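Local coordinates for conserved hypothetical protein MTH1747 (Methanothermobacter thermautotrophicus, PDB 1I36) that is of unknown function but binds NADP through a Rossmann-type domain and structurally resembles 3-hydroxyacid dehydrogenases, so it is probably an oxidoreductase, at residues V85-I90 with V108-M113; R124-G129 with E146-E151; L172-L177 with S207-S212. The protein carries 1 engineered substitution. All blocks are in the same frame, centred on the assembly; numbering follows the deposited sequence.

Interaction 1: residues V85-I90 with V108-M113. With NAP (NADP nicotinamide-adenine-dinucleotide phosphate), chain C.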
loop_
_atom_site.group_PDB
_atom_site.type_symbol
_atom_site.label_atom_id
_atom_site.label_comp_id
_atom_site.label_asym_id
_atom_site.label_seq_id
_atom_site.Cartn_x
_atom_site.Cartn_y
_atom_site.Cartn_z
ATOM N N VAL A 85 -5.071 15.763 29.309
ATOM C CA VAL A 85 -4.919 14.780 28.245
ATOM C C VAL A 85 -6.097 14.837 27.290
ATOM O O VAL A 85 -7.218 14.518 27.655
ATOM C CB VAL A 85 -4.809 13.377 28.857
ATOM C CG1 VAL A 85 -4.460 12.348 27.795
ATOM C CG2 VAL A 85 -3.718 13.389 29.952
ATOM N N ASP A 86 -5.844 15.309 26.082
ATOM C CA ASP A 86 -6.904 15.409 25.095
ATOM C C ASP A 86 -6.854 14.160 24.199
ATOM O O ASP A 86 -5.877 13.924 23.481
ATOM C CB ASP A 86 -6.777 16.698 24.282
ATOM C CG ASP A 86 -8.010 16.945 23.398
ATOM O OD1 ASP A 86 -8.335 16.089 22.550
ATOM O OD2 ASP A 86 -8.670 17.979 23.556
ATOM N N ILE A 87 -7.941 13.396 24.227
ATOM C CA ILE A 87 -7.994 12.166 23.461
ATOM C C ILE A 87 -9.067 12.234 22.371
ATOM O O ILE A 87 -9.387 11.242 21.738
ATOM C CB ILE A 87 -8.172 10.951 24.421
ATOM C CG1 ILE A 87 -7.631 9.674 23.790
ATOM C CG2 ILE A 87 -9.640 10.802 24.855
ATOM C CD1 ILE A 87 -7.400 8.547 24.837
ATOM N N ASN A 88 -9.510 13.446 22.061
ATOM C CA ASN A 88 -10.539 13.628 21.043
ATOM C C ASN A 88 -10.023 13.514 19.602
ATOM O O ASN A 88 -8.865 13.820 19.304
ATOM C CB ASN A 88 -11.252 14.960 21.232
ATOM C CG ASN A 88 -11.839 15.112 22.622
ATOM O OD1 ASN A 88 -12.788 14.430 22.979
ATOM N ND2 ASN A 88 -11.251 15.996 23.421
ATOM N N ASN A 89 -10.901 13.103 18.699
ATOM C CA ASN A 89 -10.499 12.981 17.301
ATOM C C ASN A 89 -10.599 14.330 16.625
ATOM O O ASN A 89 -11.608 14.639 16.005
ATOM C CB ASN A 89 -11.352 11.948 16.546
ATOM C CG ASN A 89 -10.887 11.755 15.105
ATOM O OD1 ASN A 89 -9.687 11.869 14.801
ATOM N ND2 ASN A 89 -11.842 11.506 14.200
ATOM N N ILE A 90 -9.565 15.162 16.823
ATOM C CA ILE A 90 -9.476 16.479 16.225
ATOM C C ILE A 90 -8.156 16.586 15.460
ATOM O O ILE A 90 -7.223 15.829 15.693
ATOM C CB ILE A 90 -9.584 17.624 17.284
ATOM C CG1 ILE A 90 -8.648 17.357 18.488
ATOM C CG2 ILE A 90 -11.038 17.730 17.765
ATOM C CD1 ILE A 90 -8.582 18.542 19.505
ATOM N N VAL A 108 -1.189 17.042 27.049
ATOM C CA VAL A 108 -0.755 15.809 26.392
ATOM C C VAL A 108 -1.717 15.453 25.267
ATOM O O VAL A 108 -2.931 15.420 25.473
ATOM C CB VAL A 108 -0.733 14.622 27.404
ATOM C CG1 VAL A 108 -0.351 13.295 26.671
ATOM C CG2 VAL A 108 0.350 14.910 28.491
ATOM N N ASP A 109 -1.175 15.240 24.069
ATOM C CA ASP A 109 -2.000 14.847 22.901
ATOM C C ASP A 109 -2.003 13.306 22.963
ATOM O O ASP A 109 -0.955 12.707 22.779
ATOM C CB ASP A 109 -1.272 15.329 21.640
ATOM C CG ASP A 109 -1.927 14.879 20.355
ATOM O OD1 ASP A 109 -3.053 14.326 20.392
ATOM O OD2 ASP A 109 -1.297 15.078 19.297
ATOM N N ALA A 110 -3.125 12.677 23.329
ATOM C CA ALA A 110 -3.166 11.200 23.354
ATOM C C ALA A 110 -3.966 10.791 22.115
ATOM O O ALA A 110 -4.934 11.449 21.782
ATOM C CB ALA A 110 -3.881 10.707 24.621
ATOM N N ALA A 111 -3.589 9.700 21.452
ATOM C CA ALA A 111 -4.327 9.244 20.265
ATOM C C ALA A 111 -4.537 7.732 20.391
ATOM O O ALA A 111 -3.572 6.970 20.567
ATOM C CB ALA A 111 -3.542 9.568 18.975
ATOM N N ILE A 112 -5.797 7.327 20.291
ATOM C CA ILE A 112 -6.207 5.931 20.389
ATOM C C ILE A 112 -5.873 5.285 19.041
ATOM O O ILE A 112 -6.329 5.750 17.995
ATOM C CB ILE A 112 -7.718 5.834 20.687
ATOM C CG1 ILE A 112 -7.963 6.321 22.127
ATOM C CG2 ILE A 112 -8.195 4.363 20.581
ATOM C CD1 ILE A 112 -9.454 6.416 22.535
ATOM N N MET A 113 -5.038 4.253 19.083
ATOM C CA MET A 113 -4.563 3.566 17.880
ATOM C C MET A 113 -5.270 2.249 17.580
ATOM O O MET A 113 -4.639 1.286 17.157
ATOM C CB MET A 113 -3.052 3.314 18.016
ATOM C CG MET A 113 -2.230 4.591 18.148
ATOM S SD MET A 113 -2.534 5.612 16.739
ATOM C CE MET A 113 -1.526 4.865 15.522
HETATM P PA NAP C . -19.491 9.271 23.324
HETATM O O1A NAP C . -19.653 10.159 22.188
HETATM O O2A NAP C . -19.236 7.857 23.504
HETATM O O5B NAP C . -18.982 10.120 24.669
HETATM C C5B NAP C . -18.648 11.624 24.795
HETATM C C4B NAP C . -19.426 11.891 25.997
HETATM O O4B NAP C . -18.965 13.436 26.139
HETATM C C3B NAP C . -20.572 12.350 26.099
HETATM O O3B NAP C . -20.681 11.323 26.991
HETATM C C2B NAP C . -21.348 13.527 26.541
HETATM O O2B NAP C . -22.186 13.759 27.451
HETATM C C1B NAP C . -20.112 14.186 26.685
HETATM N N9A NAP C . -20.165 15.576 26.189
HETATM C C8A NAP C . -20.632 16.255 25.059
HETATM N N7A NAP C . -20.479 17.556 25.176
HETATM C C5A NAP C . -19.890 17.757 26.409
HETATM C C6A NAP C . -19.475 18.932 27.118
HETATM N N6A NAP C . -19.628 20.156 26.608
HETATM N N1A NAP C . -18.902 18.771 28.372
HETATM C C2A NAP C . -18.745 17.529 28.913
HETATM N N3A NAP C . -19.117 16.383 28.308
HETATM C C4A NAP C . -19.682 16.569 27.041
HETATM O O3 NAP C . -17.962 9.374 22.663
HETATM P PN NAP C . -16.569 8.403 22.727
HETATM O O1N NAP C . -16.743 7.257 21.772
HETATM O O2N NAP C . -16.433 8.120 24.160
HETATM O O5D NAP C . -15.272 9.209 22.308
HETATM C C5D NAP C . -14.814 10.358 23.065
HETATM C C4D NAP C . -13.715 11.041 22.271
HETATM O O4D NAP C . -12.585 10.205 21.881
HETATM C C3D NAP C . -14.186 11.672 20.936
HETATM O O3D NAP C . -13.597 12.973 20.615
HETATM C C2D NAP C . -13.851 10.671 19.883
HETATM O O2D NAP C . -13.690 11.229 18.611
HETATM C C1D NAP C . -12.575 10.021 20.462
HETATM N N1N NAP C . -12.337 8.641 20.008
HETATM C C2N NAP C . -13.280 7.639 20.272
HETATM C C3N NAP C . -12.945 6.326 19.798
HETATM C C7N NAP C . -13.830 5.191 20.007
HETATM O O7N NAP C . -13.521 4.057 19.597
HETATM N N7N NAP C . -15.016 5.319 20.656
HETATM C C4N NAP C . -11.724 6.123 19.119
HETATM C C5N NAP C . -10.831 7.110 18.874
HETATM C C6N NAP C . -11.136 8.369 19.321
HETATM P P2B NAP C . -23.756 13.620 26.918
HETATM O O1X NAP C . -24.089 12.174 26.684
HETATM O O2X NAP C . -24.433 14.196 28.048
HETATM O O3X NAP C . -23.817 14.337 25.660
HETATM O O HOH W 1 -7.873 9.543 19.872
HETATM O O HOH W 2 -6.504 12.227 19.356
#
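Ile112, packed against Ile87, lies over one face of the nicotinamide ring of NADP, its CD1 above the ring centre and its CB, 3.8 Å from NAP C5N, above the plane and out past that edge. The carboxylate of Asp86 is met at OD1 by Asn88 N (2.9 Å), on the anti side and 32° out of its plane, which makes an Asx turn; Asn88 ND2 adds weak bonds to both oxygens. These bonds, with Ser62 on ND2, are consistent with an amide held so that OD1 accepts from the ribose hydroxyl NAP O3D at 2.9 Å. Asn89 N gives two weak bonds to the ribose.

Behind this loop, Asp86 bonds in parallel register, its N to Val108 O and its O to Ala110 N, each at 3.0 Å. Past the end of strand 83-86 the direct pairing gives way to a water that links Ile87 O to Ile112 N. Ile87 has CG1 anti to its backbone N (chi1 -155°), which carries CD1 to 3.6 Å from Ile112 CG1. Val85 CG1 packs on Ala110 CB (3.6 Å), and Val85 lies alongside Val108, both pointing the same way.

The pair closes the beta-alpha-beta unit of helix 92-101. Phe135 of helix 132-136 covers Val85, Val108 and Ala110, helix 154-182 covers Asp109, which bonds Ser156, and strand 124-128 continues the sheet beyond strand 106-112.

Interaction 2: residues R124-G129 with E146-E151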
loop_
_atom_site.group_PDB
_atom_site.type_symbol
_atom_site.label_atom_id
_atom_site.label_comp_id
_atom_site.label_asym_id
_atom_site.label_seq_id
_atom_site.Cartn_x
_atom_site.Cartn_y
_atom_site.Cartn_z
ATOM N N ARG A 124 -3.880 0.328 22.480
ATOM C CA ARG A 124 -2.649 1.089 22.464
ATOM C C ARG A 124 -3.020 2.568 22.285
ATOM O O ARG A 124 -3.879 2.934 21.449
ATOM C CB ARG A 124 -1.732 0.645 21.326
ATOM C CG ARG A 124 -0.472 1.525 21.084
ATOM C CD ARG A 124 0.394 1.796 22.330
ATOM N NE ARG A 124 0.796 0.602 23.087
ATOM C CZ ARG A 124 1.832 -0.187 22.791
ATOM N NH1 ARG A 124 2.587 0.068 21.729
ATOM N NH2 ARG A 124 2.154 -1.198 23.603
ATOM N N ILE A 125 -2.426 3.406 23.135
ATOM C CA ILE A 125 -2.649 4.835 23.048
ATOM C C ILE A 125 -1.270 5.475 22.881
ATOM O O ILE A 125 -0.366 5.202 23.669
ATOM C CB ILE A 125 -3.266 5.348 24.361
ATOM C CG1 ILE A 125 -4.669 4.787 24.536
ATOM C CG2 ILE A 125 -3.269 6.894 24.409
ATOM C CD1 ILE A 125 -5.204 5.067 25.950
ATOM N N ILE A 126 -1.080 6.309 21.877
ATOM C CA ILE A 126 0.222 6.973 21.777
ATOM C C ILE A 126 0.005 8.398 22.322
ATOM O O ILE A 126 -1.094 8.954 22.197
ATOM C CB ILE A 126 0.822 6.953 20.348
ATOM C CG1 ILE A 126 -0.109 7.646 19.360
ATOM C CG2 ILE A 126 1.095 5.467 19.912
ATOM C CD1 ILE A 126 0.554 7.878 17.954
ATOM N N ALA A 127 1.041 8.975 22.923
ATOM C CA ALA A 127 0.922 10.303 23.540
ATOM C C ALA A 127 2.155 11.147 23.265
ATOM O O ALA A 127 3.295 10.652 23.278
ATOM C CB ALA A 127 0.708 10.131 25.079
ATOM N N SER A 128 1.918 12.438 23.026
ATOM C CA SER A 128 3.009 13.347 22.716
ATOM C C SER A 128 2.915 14.614 23.560
ATOM O O SER A 128 1.831 15.000 23.991
ATOM C CB SER A 128 3.020 13.661 21.216
ATOM O OG SER A 128 1.950 14.524 20.840
ATOM N N GLY A 129 4.065 15.256 23.772
ATOM C CA GLY A 129 4.121 16.463 24.590
ATOM C C GLY A 129 5.162 16.239 25.674
ATOM O O GLY A 129 5.512 15.087 25.992
ATOM N N GLU A 146 2.114 4.679 25.112
ATOM C CA GLU A 146 3.457 4.721 24.573
ATOM C C GLU A 146 3.676 6.177 24.130
ATOM O O GLU A 146 2.786 6.794 23.538
ATOM C CB GLU A 146 3.562 3.779 23.373
ATOM C CG GLU A 146 4.841 3.887 22.623
ATOM C CD GLU A 146 4.876 2.917 21.460
ATOM O OE1 GLU A 146 4.166 3.170 20.462
ATOM O OE2 GLU A 146 5.590 1.896 21.570
ATOM N N VAL A 147 4.844 6.722 24.442
ATOM C CA VAL A 147 5.177 8.104 24.078
ATOM C C VAL A 147 5.741 8.159 22.657
ATOM O O VAL A 147 6.561 7.342 22.296
ATOM C CB VAL A 147 6.253 8.710 25.041
ATOM C CG1 VAL A 147 6.690 10.158 24.562
ATOM C CG2 VAL A 147 5.709 8.760 26.456
ATOM N N ARG A 148 5.278 9.099 21.845
ATOM C CA ARG A 148 5.796 9.264 20.479
ATOM C C ARG A 148 5.941 10.760 20.235
ATOM O O ARG A 148 5.303 11.554 20.924
ATOM C CB ARG A 148 4.798 8.697 19.445
ATOM C CG ARG A 148 4.630 7.186 19.485
ATOM C CD ARG A 148 5.802 6.522 18.805
ATOM N NE ARG A 148 5.767 5.060 18.875
ATOM C CZ ARG A 148 6.567 4.277 18.159
ATOM N NH1 ARG A 148 7.450 4.822 17.328
ATOM N NH2 ARG A 148 6.515 2.958 18.302
ATOM N N GLY A 149 6.720 11.143 19.225
ATOM C CA GLY A 149 6.870 12.550 18.909
ATOM C C GLY A 149 7.485 13.368 20.035
ATOM O O GLY A 149 8.180 12.818 20.898
ATOM N N ARG A 150 7.232 14.676 20.040
ATOM C CA ARG A 150 7.796 15.548 21.073
ATOM C C ARG A 150 6.805 16.575 21.630
ATOM O O ARG A 150 6.892 16.953 22.780
ATOM C CB ARG A 150 8.973 16.344 20.496
ATOM C CG ARG A 150 10.125 15.512 19.973
ATOM C CD ARG A 150 11.232 16.408 19.419
ATOM N NE ARG A 150 10.780 17.249 18.304
ATOM C CZ ARG A 150 11.540 18.162 17.697
ATOM N NH1 ARG A 150 12.799 18.362 18.094
ATOM N NH2 ARG A 150 11.044 18.885 16.696
ATOM N N GLU A 151 5.847 17.004 20.814
ATOM C CA GLU A 151 4.933 18.051 21.259
ATOM C C GLU A 151 3.484 17.782 20.928
ATOM O O GLU A 151 3.186 16.835 20.219
ATOM C CB GLU A 151 5.407 19.386 20.645
ATOM C CG GLU A 151 5.696 19.328 19.159
ATOM C CD GLU A 151 6.256 20.647 18.601
ATOM O OE1 GLU A 151 7.308 21.132 19.072
ATOM O OE2 GLU A 151 5.633 21.204 17.683
HETATM O O HOH W 3 2.112 1.733 19.147
HETATM O O HOH W 4 6.336 13.557 23.103
#
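Arg124 and Glu146 meet through charge alone: NH1 lies 3.5 Å from Glu146 OE2, but the oxygen sits well out of the guanidinium plane, so no N-H points at it; the planes are 58° apart. A water in the guanidinium plane joins NH1 to Glu146 OE1. That oxygen also takes Arg148 NE (2.9 Å) and NH2 (3.2 Å), both from one face of the carboxylate. Arg148 NH1 carries the network on to Glu191 and Asp188 of the second subunit, and Arg124 NH2 bonds Asn144. With an alanine in place of Glu146, Arg148 NE would probably lose its acceptor here and Arg124 NH1 its nearby opposite charge.

Backbone bonds, all 2.9 Å, run from Glu146 N to Ile125 O, Ala127 N to Glu146 O and Arg148 N to Ala127 O. Ser128 OG donates to Glu151 O (2.7 Å) from above the carbonyl plane, its chi1 of 73° placing it between backbone N and carbonyl carbon; it also accepts from Ala155 N.

Apolar contact is slight: Ile126 CB rests on Arg148 CG. This is the parallel pairing of a beta-alpha-beta unit connected by helix 132-136, extending a Rossmann-type sheet to strand 144-147, outermost at this end within the chain.

Interaction 3: residues L172-L177 with S207-S212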
loop_
_atom_site.group_PDB
_atom_site.type_symbol
_atom_site.label_atom_id
_atom_site.label_comp_id
_atom_site.label_asym_id
_atom_site.label_seq_id
_atom_site.Cartn_x
_atom_site.Cartn_y
_atom_site.Cartn_z
ATOM N N LEU A 172 -6.579 1.459 -3.332
ATOM C CA LEU A 172 -5.704 1.014 -4.423
ATOM C C LEU A 172 -5.956 -0.471 -4.687
ATOM O O LEU A 172 -6.061 -0.909 -5.846
ATOM C CB LEU A 172 -4.229 1.231 -4.070
ATOM C CG LEU A 172 -3.727 2.676 -4.000
ATOM C CD1 LEU A 172 -2.367 2.729 -3.282
ATOM C CD2 LEU A 172 -3.600 3.300 -5.417
ATOM N N LEU A 173 -6.109 -1.227 -3.610
ATOM C CA LEU A 173 -6.366 -2.655 -3.724
ATOM C C LEU A 173 -7.688 -2.895 -4.429
ATOM O O LEU A 173 -7.764 -3.692 -5.372
ATOM C CB LEU A 173 -6.422 -3.305 -2.366
ATOM C CG LEU A 173 -6.612 -4.817 -2.460
ATOM C CD1 LEU A 173 -5.313 -5.463 -2.984
ATOM C CD2 LEU A 173 -6.958 -5.364 -1.085
ATOM N N TRP A 174 -8.726 -2.211 -3.963
ATOM C CA TRP A 174 -10.051 -2.345 -4.549
ATOM C C TRP A 174 -10.074 -2.048 -6.040
ATOM O O TRP A 174 -10.633 -2.821 -6.817
ATOM C CB TRP A 174 -11.066 -1.437 -3.839
ATOM C CG TRP A 174 -12.453 -1.614 -4.405
ATOM C CD1 TRP A 174 -13.385 -2.546 -4.035
ATOM C CD2 TRP A 174 -13.031 -0.868 -5.464
ATOM N NE1 TRP A 174 -14.516 -2.412 -4.812
ATOM C CE2 TRP A 174 -14.320 -1.390 -5.695
ATOM C CE3 TRP A 174 -12.592 0.203 -6.240
ATOM C CZ2 TRP A 174 -15.161 -0.881 -6.665
ATOM C CZ3 TRP A 174 -13.434 0.709 -7.207
ATOM C CH2 TRP A 174 -14.697 0.172 -7.410
ATOM N N GLU A 175 -9.499 -0.926 -6.451
ATOM C CA GLU A 175 -9.498 -0.602 -7.861
ATOM C C GLU A 175 -8.708 -1.638 -8.686
ATOM O O GLU A 175 -9.167 -2.060 -9.759
ATOM C CB GLU A 175 -8.973 0.809 -8.114
ATOM C CG GLU A 175 -8.861 1.134 -9.605
ATOM C CD GLU A 175 -8.808 2.607 -9.904
ATOM O OE1 GLU A 175 -7.706 3.182 -9.943
ATOM O OE2 GLU A 175 -9.882 3.193 -10.134
ATOM N N THR A 176 -7.544 -2.038 -8.190
ATOM C CA THR A 176 -6.710 -3.031 -8.878
ATOM C C THR A 176 -7.454 -4.367 -9.040
ATOM O O THR A 176 -7.471 -4.938 -10.136
ATOM C CB THR A 176 -5.391 -3.273 -8.123
ATOM O OG1 THR A 176 -4.609 -2.088 -8.181
ATOM C CG2 THR A 176 -4.575 -4.419 -8.754
ATOM N N LEU A 177 -8.117 -4.824 -7.974
ATOM C CA LEU A 177 -8.842 -6.094 -8.006
ATOM C C LEU A 177 -10.160 -6.063 -8.779
ATOM O O LEU A 177 -10.598 -7.086 -9.316
ATOM C CB LEU A 177 -9.051 -6.633 -6.606
ATOM C CG LEU A 177 -7.763 -7.008 -5.885
ATOM C CD1 LEU A 177 -8.093 -7.534 -4.502
ATOM C CD2 LEU A 177 -6.992 -8.051 -6.689
ATOM N N SER A 207 -9.578 -9.307 3.807
ATOM C CA SER A 207 -10.283 -8.801 4.985
ATOM C C SER A 207 -10.367 -7.277 4.970
ATOM O O SER A 207 -11.402 -6.704 5.327
ATOM C CB SER A 207 -9.620 -9.288 6.276
ATOM O OG SER A 207 -8.303 -8.790 6.404
ATOM N N ARG A 208 -9.275 -6.633 4.558
ATOM C CA ARG A 208 -9.208 -5.176 4.457
ATOM C C ARG A 208 -10.242 -4.698 3.434
ATOM O O ARG A 208 -10.913 -3.688 3.630
ATOM C CB ARG A 208 -7.788 -4.748 4.032
ATOM C CG ARG A 208 -7.727 -3.641 2.952
ATOM C CD ARG A 208 -6.305 -3.367 2.446
ATOM N NE ARG A 208 -5.479 -2.622 3.400
ATOM C CZ ARG A 208 -4.403 -3.118 4.011
ATOM N NH1 ARG A 208 -4.025 -4.369 3.770
ATOM N NH2 ARG A 208 -3.690 -2.359 4.843
ATOM N N LEU A 209 -10.368 -5.457 2.350
ATOM C CA LEU A 209 -11.290 -5.163 1.265
ATOM C C LEU A 209 -12.734 -5.252 1.737
ATOM O O LEU A 209 -13.553 -4.381 1.439
ATOM C CB LEU A 209 -11.060 -6.162 0.143
ATOM C CG LEU A 209 -11.686 -5.949 -1.230
ATOM C CD1 LEU A 209 -10.878 -4.933 -2.030
ATOM C CD2 LEU A 209 -11.687 -7.291 -1.948
ATOM N N LYS A 210 -13.044 -6.331 2.450
ATOM C CA LYS A 210 -14.383 -6.549 2.982
ATOM C C LYS A 210 -14.793 -5.450 3.962
ATOM O O LYS A 210 -15.869 -4.884 3.835
ATOM C CB LYS A 210 -14.458 -7.912 3.668
ATOM C CG LYS A 210 -14.698 -9.085 2.728
ATOM C CD LYS A 210 -16.087 -9.007 2.092
ATOM C CE LYS A 210 -17.213 -9.191 3.121
ATOM N NZ LYS A 210 -17.214 -10.551 3.725
ATOM N N SER A 211 -13.926 -5.136 4.920
ATOM C CA SER A 211 -14.213 -4.103 5.909
ATOM C C SER A 211 -14.428 -2.740 5.255
ATOM O O SER A 211 -15.330 -1.992 5.650
ATOM C CB SER A 211 -13.075 -4.001 6.916
ATOM O OG SER A 211 -12.685 -5.285 7.370
ATOM N N SER A 212 -13.613 -2.433 4.243
ATOM C CA SER A 212 -13.703 -1.163 3.522
ATOM C C SER A 212 -15.033 -0.994 2.804
ATOM O O SER A 212 -15.529 0.128 2.640
ATOM C CB SER A 212 -12.544 -1.016 2.516
ATOM O OG SER A 212 -11.363 -0.567 3.169
#
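Leu209 pushes its CD1 branch against the flank of Trp174, the two side chains crossing at about a right angle. The methyl is 3.7 Å from Trp174 CA and 3.9 Å from Trp174 CB, then meets the indole at its edge, near the ring plane, 4.0 Å from Trp174 CD1. With CG anti to the backbone N (chi1 -178°), the indole swings past Leu209 toward helix 238-249, where it packs on Ile245 and Leu249 while its NE1 bonds Gln261 O.

Leu173 also stands roughly square to Leu209, offering CD2 to Leu209 CD1 at 4.1 Å. The other branch of Leu209 serves the next turn: its CD2 lies 4.4 Å from Leu177 CD1, a looser touch. One leucine thus spreads its two methyls over three residues of helix 154-182. The same Leu173 CD2 is crossed obliquely by the aliphatic part of Arg208, whose CD comes within 4.1 Å. The charged end of Arg208 goes elsewhere, to a long, weak ion pair with Glu197 of the second subunit.

The short helix segments pass at 10.2 Å between axes and cross at -100°, nearly perpendicular, so their meeting is confined to a small patch. Trp174 and Leu209 bring their CA atoms closest, at 6.6 Å. The patch joins helix 154-182 to helix 202-214 in the all-helical C-terminal region, away from the cofactor; its family belongs to the 6-phosphogluconate dehydrogenase C-terminal clan.

All the contacts across this patch are apolar, made by methyls, methylenes, a ring edge and the alpha carbon of Trp174. The polar groups look elsewhere: Ser211 OG and Ser211 N both donate to Ser207 O within their helix, while Glu175 bonds Val237 N and Met238 N of the second subunit. Such a joint probably draws its strength from burial and fit, not from direction-specific bonds.

The three interactions follow one another along the chain. Interactions 1 and 2, with centres 9 Å apart, are strand pairs of one mixed sheet and meet where strands 106-112 and 124-128 run antiparallel: Ala111 N lies 2.7 Å from Ile126 O, a probable hydrogen bond. Interaction 1 supplies part of the NADP pocket, at the nicotinamide and its ribose; interaction 2 forms one edge of the sheet within this chain. Helix 154-182 follows strand 144-147 and leads from this domain into the helical C-terminal region, where interaction 3 lies, its centre 28 Å from interaction 1 and 30 Å from interaction 2. Interactions 2 and 3 both touch the second subunit, so both parts share in the dimer.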